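Local coordinates for protein Bse634I restriction endonuclease (Geobacillus stearothermophilus, PDB 1KNV) that cleaves DNA as a type II restriction endonuclease of the PD-(D/E)XK clan, probably with the help of metal ions, at residues R121-Q126 against K224-N229; I215-F220 against T266-V271; I85-Y90 against Y99-M104. All blocks are in the same frame, centred on the assembly; numbering follows the deposited sequence.

Contact 1. Residues R121-Q126 against K224-N229; sequences REKLHQ and KMRYWN
K123 lies across Y227, with K123 CE 3.4 Å from Y227 CZ and 3.7 Å from the ring centroid, a CH-pi contact over the face. The bend at chi4 (-52°) lifts NZ off the ring but leaves it over the face, a cation-pi contact 5.0 Å from the Y227 centroid and 24° off the ring normal. A water bridges K123 and R226, accepting from K123 NZ and donating to R226 O. R226 runs past K123 in the opposite direction: its guanidinium, with K123 CB over one face toward the rim, sends NH1 to K123 O at 3.1 Å. This bond bends to 146° at the hydrogen and meets the carbonyl from above its plane. Q126 OE1 lies 3.2 Å from both R226 NH1 and R226 NH2. Further out, Y227 OH is hydrogen-bonded to T120 and its ring stacks on W188, restraining the surface under K123. Q126 NE2 reaches W228 O of the second subunit, and R226 O accepts a hydrogen bond from R226 NE of that subunit. W228, with positive phi, and N229 N bonded to K224 O (3.1 Å) form a Schellman motif, so a polar contact joins helix 118-131 to the capped end of helix 203-227, bordering the second subunit.

Contact 2. Residues I215-F220 against T266-V271; sequences ILKSLF and TPERAV
K217 reaches from helix 203-227 into the loop before strand 273-276, where its ammonium is held by three acceptors. NZ donates to R269 O at 2.8 Å, nearly along the C=O axis (163° at the oxygen). It also donates to E268 OE1 at 2.8 Å, a salt bridge that uses the anti lone pair of that oxygen. D272 OD2, just beyond the loop segment, forms a second salt bridge to NZ, matching the three N-H groups with three acceptors. The lysine chain, extended beyond CG, carries NZ to the loop; E268 crosses it at a slant, so that K217 CD and CE each lie 3.4 Å from E268 OE1. E268 has its CG between the backbone N and the carbonyl carbon (chi1 67°) and the rest of its chain extended. Backbone hydrogen bonds of E268 with A256 and of A270 with T254 pair the loop with the chain at 254-256. R269 gives only its carbonyl to the lysine; its side chain turns to the fourth subunit, where NE bonds Q137 O. With two carboxylates and a carbonyl round a buried ammonium, K217 is likely to stay charged, and the helix is tied to the loop by electrostatics rather than by apolar packing.

Contact 3. Residues I85-Y90 against Y99-M104; sequences IQSWNY and YLIIKM
S87 of helix 68-93 and I101 of strand 99-103 mark the nearest approach of the two backbones, their CA atoms 6.0 Å apart, with both side chains directed into the interface. I101 meets the helix with two branches that have separate partners. Its CG2 methyl meets S87, lying 3.5 Å from S87 CB, tighter than usual for two carbons, and the same distance from S87 OG. The small serine thus admits the strand close to the helix, and its hydroxyl is spent on the helix itself: with OG beside the backbone N (chi1 -64°), it is hydrogen-bonded to I83 O one turn earlier. The other branch of I101 runs on to CD1, which sits 3.4 Å from Y90 CD2 and 3.9 Å from Y90 CE2. Y90 and I101 cross at about a right angle, and the methyl approaches the ring obliquely. The phenol takes this place because CG of Y90 is anti to the backbone N (chi1 171°), while a hydrogen bond from Y90 OH to D288 ties the far end of the ring to helix 281-291.

I101 also touches L147 of the neighbouring strand, and backbone bonds of L100 with I150, I102 with L148 and M104 with D146 join the strand antiparallel to 147-151. L100 and I102 have their CB atoms directed away from helix 68-93, as alternation along a strand requires. In another structure of this protein D146 and L197 bind calcium, absent from this chain; the S87 side chain is about 8 Å from that of L197 and about 10 Å from that of D146. A helix packed on the first strand of the mixed sheet, next to the metal site, is characteristic of the PD-(D/E)XK nuclease core.

In the fold
Contact 3 is the buried, apolar one, its centre about 10 Å from the chain's centre, where a helix covers the strand of the nuclease sheet that is outermost within this chain; no other subunit touches its segments. Contacts 1 and 2 lie further out, at about 25 and 18 Å, are only partly buried, and rest on polar chemistry: a guanidinium, a lysine lying over a tyrosine face and water in contact 1, a buried lysine ammonium among acceptors in contact 2. These two share helix 203-227 and meet where L124 CD2 packs on L219 CD1 at 3.8 Å. Here the two polar contacts are the ones near other subunits, the apolar one is in the nuclease core.

Contact 1. Residues R121-Q126 against K224-N229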
# COMPACT_ATOMS: atom_id res chain seq x y z
N ARG B 121 -16.06 13.64 7.43
CA ARG B 121 -15.54 14.95 7.05
C ARG B 121 -14.25 15.33 7.80
O ARG B 121 -13.35 15.95 7.24
CB ARG B 121 -16.61 16.03 7.24
CG ARG B 121 -17.84 15.81 6.37
CD ARG B 121 -18.57 17.11 6.09
NE ARG B 121 -17.76 18.03 5.30
CZ ARG B 121 -17.97 19.34 5.23
NH1 ARG B 121 -18.96 19.90 5.91
NH2 ARG B 121 -17.17 20.10 4.49
N GLU B 122 -14.16 14.95 9.07
CA GLU B 122 -12.96 15.22 9.86
C GLU B 122 -11.76 14.47 9.26
O GLU B 122 -10.65 15.00 9.21
CB GLU B 122 -13.19 14.79 11.31
CG GLU B 122 -13.50 15.94 12.27
CD GLU B 122 -14.22 15.48 13.53
OE1 GLU B 122 -13.92 14.37 14.05
OE2 GLU B 122 -15.09 16.24 14.02
N LYS B 123 -11.98 13.24 8.80
CA LYS B 123 -10.89 12.47 8.21
C LYS B 123 -10.40 13.14 6.93
O LYS B 123 -9.20 13.17 6.66
CB LYS B 123 -11.32 11.03 7.92
CG LYS B 123 -11.74 10.23 9.15
CD LYS B 123 -11.74 8.75 8.86
CE LYS B 123 -12.41 7.97 9.96
NZ LYS B 123 -11.82 8.33 11.26
N LEU B 124 -11.32 13.67 6.15
CA LEU B 124 -10.95 14.33 4.91
C LEU B 124 -10.29 15.67 5.22
O LEU B 124 -9.37 16.09 4.52
CB LEU B 124 -12.19 14.54 4.04
CG LEU B 124 -12.90 13.27 3.57
CD1 LEU B 124 -14.11 13.63 2.72
CD2 LEU B 124 -11.93 12.40 2.78
N HIS B 125 -10.75 16.34 6.27
CA HIS B 125 -10.17 17.63 6.65
C HIS B 125 -8.77 17.40 7.17
O HIS B 125 -7.87 18.22 6.95
CB HIS B 125 -11.02 18.31 7.71
CG HIS B 125 -12.29 18.88 7.17
ND1 HIS B 125 -13.48 18.87 7.87
CD2 HIS B 125 -12.56 19.47 5.98
CE1 HIS B 125 -14.43 19.42 7.13
NE2 HIS B 125 -13.89 19.80 5.98
N GLN B 126 -8.57 16.29 7.85
CA GLN B 126 -7.26 15.98 8.37
C GLN B 126 -6.33 15.70 7.16
O GLN B 126 -5.16 16.10 7.16
CB GLN B 126 -7.38 14.78 9.30
CG GLN B 126 -6.11 14.34 9.95
CD GLN B 126 -5.26 13.51 9.02
OE1 GLN B 126 -5.79 12.81 8.15
NE2 GLN B 126 -3.95 13.57 9.20
N LYS B 224 -11.48 4.10 2.38
CA LYS B 224 -11.48 2.65 2.66
C LYS B 224 -10.30 2.27 3.55
O LYS B 224 -10.44 1.39 4.39
CB LYS B 224 -11.40 1.83 1.38
CG LYS B 224 -12.63 1.94 0.51
CD LYS B 224 -12.45 1.17 -0.78
CE LYS B 224 -12.28 -0.31 -0.53
NZ LYS B 224 -12.08 -1.06 -1.80
N MET B 225 -9.15 2.92 3.37
CA MET B 225 -7.97 2.63 4.19
C MET B 225 -8.11 3.21 5.59
O MET B 225 -7.68 2.60 6.58
CB MET B 225 -6.68 3.14 3.51
CG MET B 225 -6.20 2.23 2.37
SD MET B 225 -4.47 2.44 1.87
CE MET B 225 -4.40 1.46 0.36
N ARG B 226 -8.69 4.41 5.69
CA ARG B 226 -8.93 5.03 6.99
C ARG B 226 -9.87 4.21 7.86
O ARG B 226 -9.60 3.99 9.05
CB ARG B 226 -9.49 6.43 6.80
CG ARG B 226 -8.56 7.38 6.07
CD ARG B 226 -7.27 7.67 6.84
NE ARG B 226 -7.47 8.52 8.02
CZ ARG B 226 -7.64 9.84 7.99
NH1 ARG B 226 -7.64 10.51 6.85
NH2 ARG B 226 -7.80 10.51 9.12
N TYR B 227 -10.98 3.75 7.28
CA TYR B 227 -11.98 2.97 8.00
C TYR B 227 -11.73 1.47 7.96
O TYR B 227 -12.44 0.71 8.60
CB TYR B 227 -13.37 3.22 7.41
CG TYR B 227 -14.02 4.54 7.78
CD1 TYR B 227 -14.03 5.61 6.90
CD2 TYR B 227 -14.66 4.69 9.02
CE1 TYR B 227 -14.66 6.80 7.23
CE2 TYR B 227 -15.29 5.88 9.36
CZ TYR B 227 -15.28 6.93 8.46
OH TYR B 227 -15.92 8.10 8.79
N TRP B 228 -10.73 1.06 7.19
CA TRP B 228 -10.40 -0.34 7.05
C TRP B 228 -11.62 -1.17 6.67
O TRP B 228 -11.99 -2.12 7.36
CB TRP B 228 -9.79 -0.87 8.35
CG TRP B 228 -9.03 -2.11 8.12
CD1 TRP B 228 -9.43 -3.39 8.38
CD2 TRP B 228 -7.75 -2.22 7.50
NE1 TRP B 228 -8.48 -4.29 7.96
CE2 TRP B 228 -7.44 -3.59 7.41
CE3 TRP B 228 -6.83 -1.28 7.00
CZ2 TRP B 228 -6.25 -4.05 6.85
CZ3 TRP B 228 -5.65 -1.74 6.44
CH2 TRP B 228 -5.36 -3.12 6.37
N ASN B 229 -12.24 -0.80 5.56
CA ASN B 229 -13.42 -1.50 5.05
C ASN B 229 -13.09 -1.84 3.61
O ASN B 229 -13.28 -1.02 2.71
CB ASN B 229 -14.64 -0.58 5.09
CG ASN B 229 -15.93 -1.32 4.80
OD1 ASN B 229 -15.91 -2.48 4.40
ND2 ASN B 229 -17.05 -0.65 5.01
O HOH W 1 -9.55 6.18 10.94

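Contact 2. Residues I215-F220 against T266-V271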
# COMPACT_ATOMS: atom_id res chain seq x y z
N ILE B 215 -10.48 11.44 -9.37
CA ILE B 215 -10.54 12.27 -8.16
C ILE B 215 -11.46 11.68 -7.10
O ILE B 215 -11.07 11.54 -5.93
CB ILE B 215 -11.01 13.72 -8.49
CG1 ILE B 215 -9.89 14.48 -9.18
CG2 ILE B 215 -11.38 14.46 -7.21
CD1 ILE B 215 -8.70 14.74 -8.27
N LEU B 216 -12.68 11.34 -7.50
CA LEU B 216 -13.64 10.79 -6.57
C LEU B 216 -13.32 9.36 -6.11
O LEU B 216 -13.41 9.05 -4.92
CB LEU B 216 -15.05 10.85 -7.18
CG LEU B 216 -15.55 12.28 -7.43
CD1 LEU B 216 -16.87 12.22 -8.17
CD2 LEU B 216 -15.70 13.02 -6.10
N LYS B 217 -12.95 8.49 -7.05
CA LYS B 217 -12.63 7.12 -6.68
C LYS B 217 -11.40 7.04 -5.76
O LYS B 217 -11.37 6.22 -4.84
CB LYS B 217 -12.40 6.26 -7.92
CG LYS B 217 -13.67 5.84 -8.61
CD LYS B 217 -13.36 4.77 -9.64
CE LYS B 217 -14.62 4.14 -10.15
NZ LYS B 217 -14.33 2.90 -10.90
N SER B 218 -10.39 7.85 -6.01
CA SER B 218 -9.21 7.80 -5.16
C SER B 218 -9.57 8.32 -3.77
O SER B 218 -9.07 7.83 -2.75
CB SER B 218 -8.08 8.62 -5.77
OG SER B 218 -8.41 9.99 -5.90
N LEU B 219 -10.47 9.31 -3.71
CA LEU B 219 -10.91 9.87 -2.44
C LEU B 219 -11.57 8.77 -1.62
O LEU B 219 -11.32 8.63 -0.41
CB LEU B 219 -11.91 11.00 -2.66
CG LEU B 219 -12.39 11.78 -1.43
CD1 LEU B 219 -11.26 12.66 -0.91
CD2 LEU B 219 -13.60 12.64 -1.78
N PHE B 220 -12.40 7.98 -2.29
CA PHE B 220 -13.12 6.88 -1.64
C PHE B 220 -12.14 5.79 -1.22
O PHE B 220 -12.28 5.18 -0.16
CB PHE B 220 -14.16 6.29 -2.61
CG PHE B 220 -15.19 5.42 -1.95
CD1 PHE B 220 -16.28 5.97 -1.28
CD2 PHE B 220 -15.09 4.02 -2.01
CE1 PHE B 220 -17.25 5.16 -0.69
CE2 PHE B 220 -16.06 3.21 -1.43
CZ PHE B 220 -17.14 3.77 -0.76
N THR B 266 -7.82 -4.19 -6.96
CA THR B 266 -8.49 -4.69 -8.16
C THR B 266 -8.40 -3.66 -9.28
O THR B 266 -8.61 -2.46 -9.07
CB THR B 266 -9.99 -5.01 -7.89
OG1 THR B 266 -10.71 -3.81 -7.62
CG2 THR B 266 -10.13 -5.94 -6.70
N PRO B 267 -8.09 -4.11 -10.50
CA PRO B 267 -8.00 -3.13 -11.58
C PRO B 267 -9.36 -2.50 -11.83
O PRO B 267 -10.37 -3.19 -11.83
CB PRO B 267 -7.54 -3.97 -12.77
CG PRO B 267 -8.23 -5.29 -12.51
CD PRO B 267 -8.01 -5.49 -11.02
N GLU B 268 -9.39 -1.18 -12.03
CA GLU B 268 -10.66 -0.53 -12.32
C GLU B 268 -10.49 0.72 -13.16
O GLU B 268 -9.46 1.40 -13.12
CB GLU B 268 -11.43 -0.22 -11.04
CG GLU B 268 -10.83 0.81 -10.14
CD GLU B 268 -11.68 1.06 -8.91
OE1 GLU B 268 -12.84 1.51 -9.05
OE2 GLU B 268 -11.20 0.82 -7.79
N ARG B 269 -11.52 1.00 -13.94
CA ARG B 269 -11.53 2.16 -14.80
C ARG B 269 -11.81 3.38 -13.95
O ARG B 269 -12.39 3.29 -12.87
CB ARG B 269 -12.65 2.05 -15.83
CG ARG B 269 -12.68 0.77 -16.62
CD ARG B 269 -13.89 0.78 -17.51
NE ARG B 269 -13.90 -0.36 -18.42
CZ ARG B 269 -14.85 -0.57 -19.34
NH1 ARG B 269 -15.86 0.28 -19.46
NH2 ARG B 269 -14.79 -1.65 -20.12
N ALA B 270 -11.41 4.54 -14.45
CA ALA B 270 -11.68 5.78 -13.76
C ALA B 270 -13.19 5.98 -13.88
O ALA B 270 -13.82 6.50 -12.97
CB ALA B 270 -10.94 6.93 -14.45
N VAL B 271 -13.75 5.55 -15.01
CA VAL B 271 -15.18 5.67 -15.28
C VAL B 271 -15.66 4.27 -15.53
O VAL B 271 -15.31 3.66 -16.54
CB VAL B 271 -15.44 6.53 -16.54
CG1 VAL B 271 -16.92 6.84 -16.68
CG2 VAL B 271 -14.66 7.83 -16.45

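Contact 3. Residues I85-Y90 against Y99-M104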
# COMPACT_ATOMS: atom_id res chain seq x y z
N ILE B 85 -36.16 15.03 -12.01
CA ILE B 85 -37.54 14.54 -11.94
C ILE B 85 -37.63 13.05 -12.29
O ILE B 85 -38.28 12.27 -11.59
CB ILE B 85 -38.46 15.33 -12.91
CG1 ILE B 85 -38.54 16.79 -12.48
CG2 ILE B 85 -39.87 14.71 -12.94
CD1 ILE B 85 -39.07 16.99 -11.09
N GLN B 86 -36.96 12.67 -13.37
CA GLN B 86 -36.99 11.28 -13.79
C GLN B 86 -36.44 10.42 -12.66
O GLN B 86 -37.05 9.43 -12.28
CB GLN B 86 -36.16 11.10 -15.07
CG GLN B 86 -36.35 9.74 -15.75
CD GLN B 86 -37.75 9.52 -16.33
OE1 GLN B 86 -38.10 8.40 -16.72
NE2 GLN B 86 -38.56 10.58 -16.40
N SER B 87 -35.29 10.81 -12.11
CA SER B 87 -34.67 10.06 -11.01
C SER B 87 -35.59 9.93 -9.82
O SER B 87 -35.66 8.87 -9.19
CB SER B 87 -33.37 10.73 -10.56
OG SER B 87 -32.42 10.72 -11.61
N TRP B 88 -36.29 11.01 -9.49
CA TRP B 88 -37.22 11.01 -8.36
C TRP B 88 -38.33 9.99 -8.60
O TRP B 88 -38.68 9.23 -7.70
CB TRP B 88 -37.79 12.42 -8.15
CG TRP B 88 -38.89 12.50 -7.12
CD1 TRP B 88 -40.13 11.93 -7.19
CD2 TRP B 88 -38.85 13.21 -5.88
NE1 TRP B 88 -40.87 12.24 -6.07
CE2 TRP B 88 -40.11 13.02 -5.25
CE3 TRP B 88 -37.88 13.98 -5.24
CZ2 TRP B 88 -40.41 13.59 -4.01
CZ3 TRP B 88 -38.19 14.54 -4.00
CH2 TRP B 88 -39.44 14.34 -3.40
N ASN B 89 -38.89 9.97 -9.81
CA ASN B 89 -39.96 9.02 -10.11
C ASN B 89 -39.43 7.58 -10.27
O ASN B 89 -40.17 6.62 -10.07
CB ASN B 89 -40.72 9.44 -11.38
CG ASN B 89 -41.58 10.68 -11.17
OD1 ASN B 89 -42.08 10.92 -10.07
ND2 ASN B 89 -41.76 11.46 -12.23
N TYR B 90 -38.16 7.45 -10.63
CA TYR B 90 -37.53 6.14 -10.80
C TYR B 90 -37.49 5.35 -9.50
O TYR B 90 -37.86 4.18 -9.47
CB TYR B 90 -36.10 6.28 -11.34
CG TYR B 90 -35.31 4.98 -11.35
CD1 TYR B 90 -35.29 4.14 -12.45
CD2 TYR B 90 -34.57 4.60 -10.23
CE1 TYR B 90 -34.57 2.94 -12.44
CE2 TYR B 90 -33.85 3.41 -10.21
CZ TYR B 90 -33.85 2.59 -11.32
OH TYR B 90 -33.14 1.41 -11.27
N TYR B 99 -32.95 3.78 -1.34
CA TYR B 99 -32.13 4.60 -2.23
C TYR B 99 -32.60 6.03 -2.44
O TYR B 99 -33.78 6.34 -2.39
CB TYR B 99 -32.03 3.92 -3.60
CG TYR B 99 -31.20 2.67 -3.62
CD1 TYR B 99 -29.86 2.70 -4.01
CD2 TYR B 99 -31.74 1.44 -3.25
CE1 TYR B 99 -29.09 1.55 -4.04
CE2 TYR B 99 -30.98 0.28 -3.27
CZ TYR B 99 -29.66 0.34 -3.67
OH TYR B 99 -28.90 -0.80 -3.71
N LEU B 100 -31.63 6.90 -2.69
CA LEU B 100 -31.86 8.30 -2.99
C LEU B 100 -30.98 8.58 -4.19
O LEU B 100 -29.78 8.29 -4.17
CB LEU B 100 -31.46 9.22 -1.83
CG LEU B 100 -32.35 9.33 -0.59
CD1 LEU B 100 -31.84 10.44 0.33
CD2 LEU B 100 -33.78 9.62 -1.02
N ILE B 101 -31.58 9.10 -5.25
CA ILE B 101 -30.87 9.46 -6.46
C ILE B 101 -31.02 10.98 -6.50
O ILE B 101 -32.06 11.50 -6.89
CB ILE B 101 -31.51 8.78 -7.68
CG1 ILE B 101 -31.54 7.27 -7.45
CG2 ILE B 101 -30.74 9.11 -8.93
CD1 ILE B 101 -32.44 6.53 -8.36
N ILE B 102 -29.97 11.67 -6.07
CA ILE B 102 -29.99 13.13 -5.97
C ILE B 102 -29.28 13.93 -7.04
O ILE B 102 -28.14 13.65 -7.40
CB ILE B 102 -29.39 13.56 -4.62
CG1 ILE B 102 -30.12 12.84 -3.49
CG2 ILE B 102 -29.46 15.06 -4.48
CD1 ILE B 102 -29.45 13.01 -2.15
N LYS B 103 -29.96 14.96 -7.53
CA LYS B 103 -29.39 15.84 -8.54
C LYS B 103 -28.54 16.88 -7.82
O LYS B 103 -29.05 17.68 -7.06
CB LYS B 103 -30.51 16.53 -9.32
CG LYS B 103 -30.17 16.75 -10.78
CD LYS B 103 -29.00 17.65 -10.90
CE LYS B 103 -28.33 17.54 -12.24
NZ LYS B 103 -27.12 18.39 -12.20
N MET B 104 -27.23 16.85 -8.07
CA MET B 104 -26.33 17.78 -7.41
C MET B 104 -25.97 19.01 -8.22
O MET B 104 -25.80 18.94 -9.44
CB MET B 104 -25.04 17.06 -7.02
CG MET B 104 -25.22 15.91 -6.05
SD MET B 104 -25.89 16.46 -4.49
CE MET B 104 -24.63 17.55 -3.95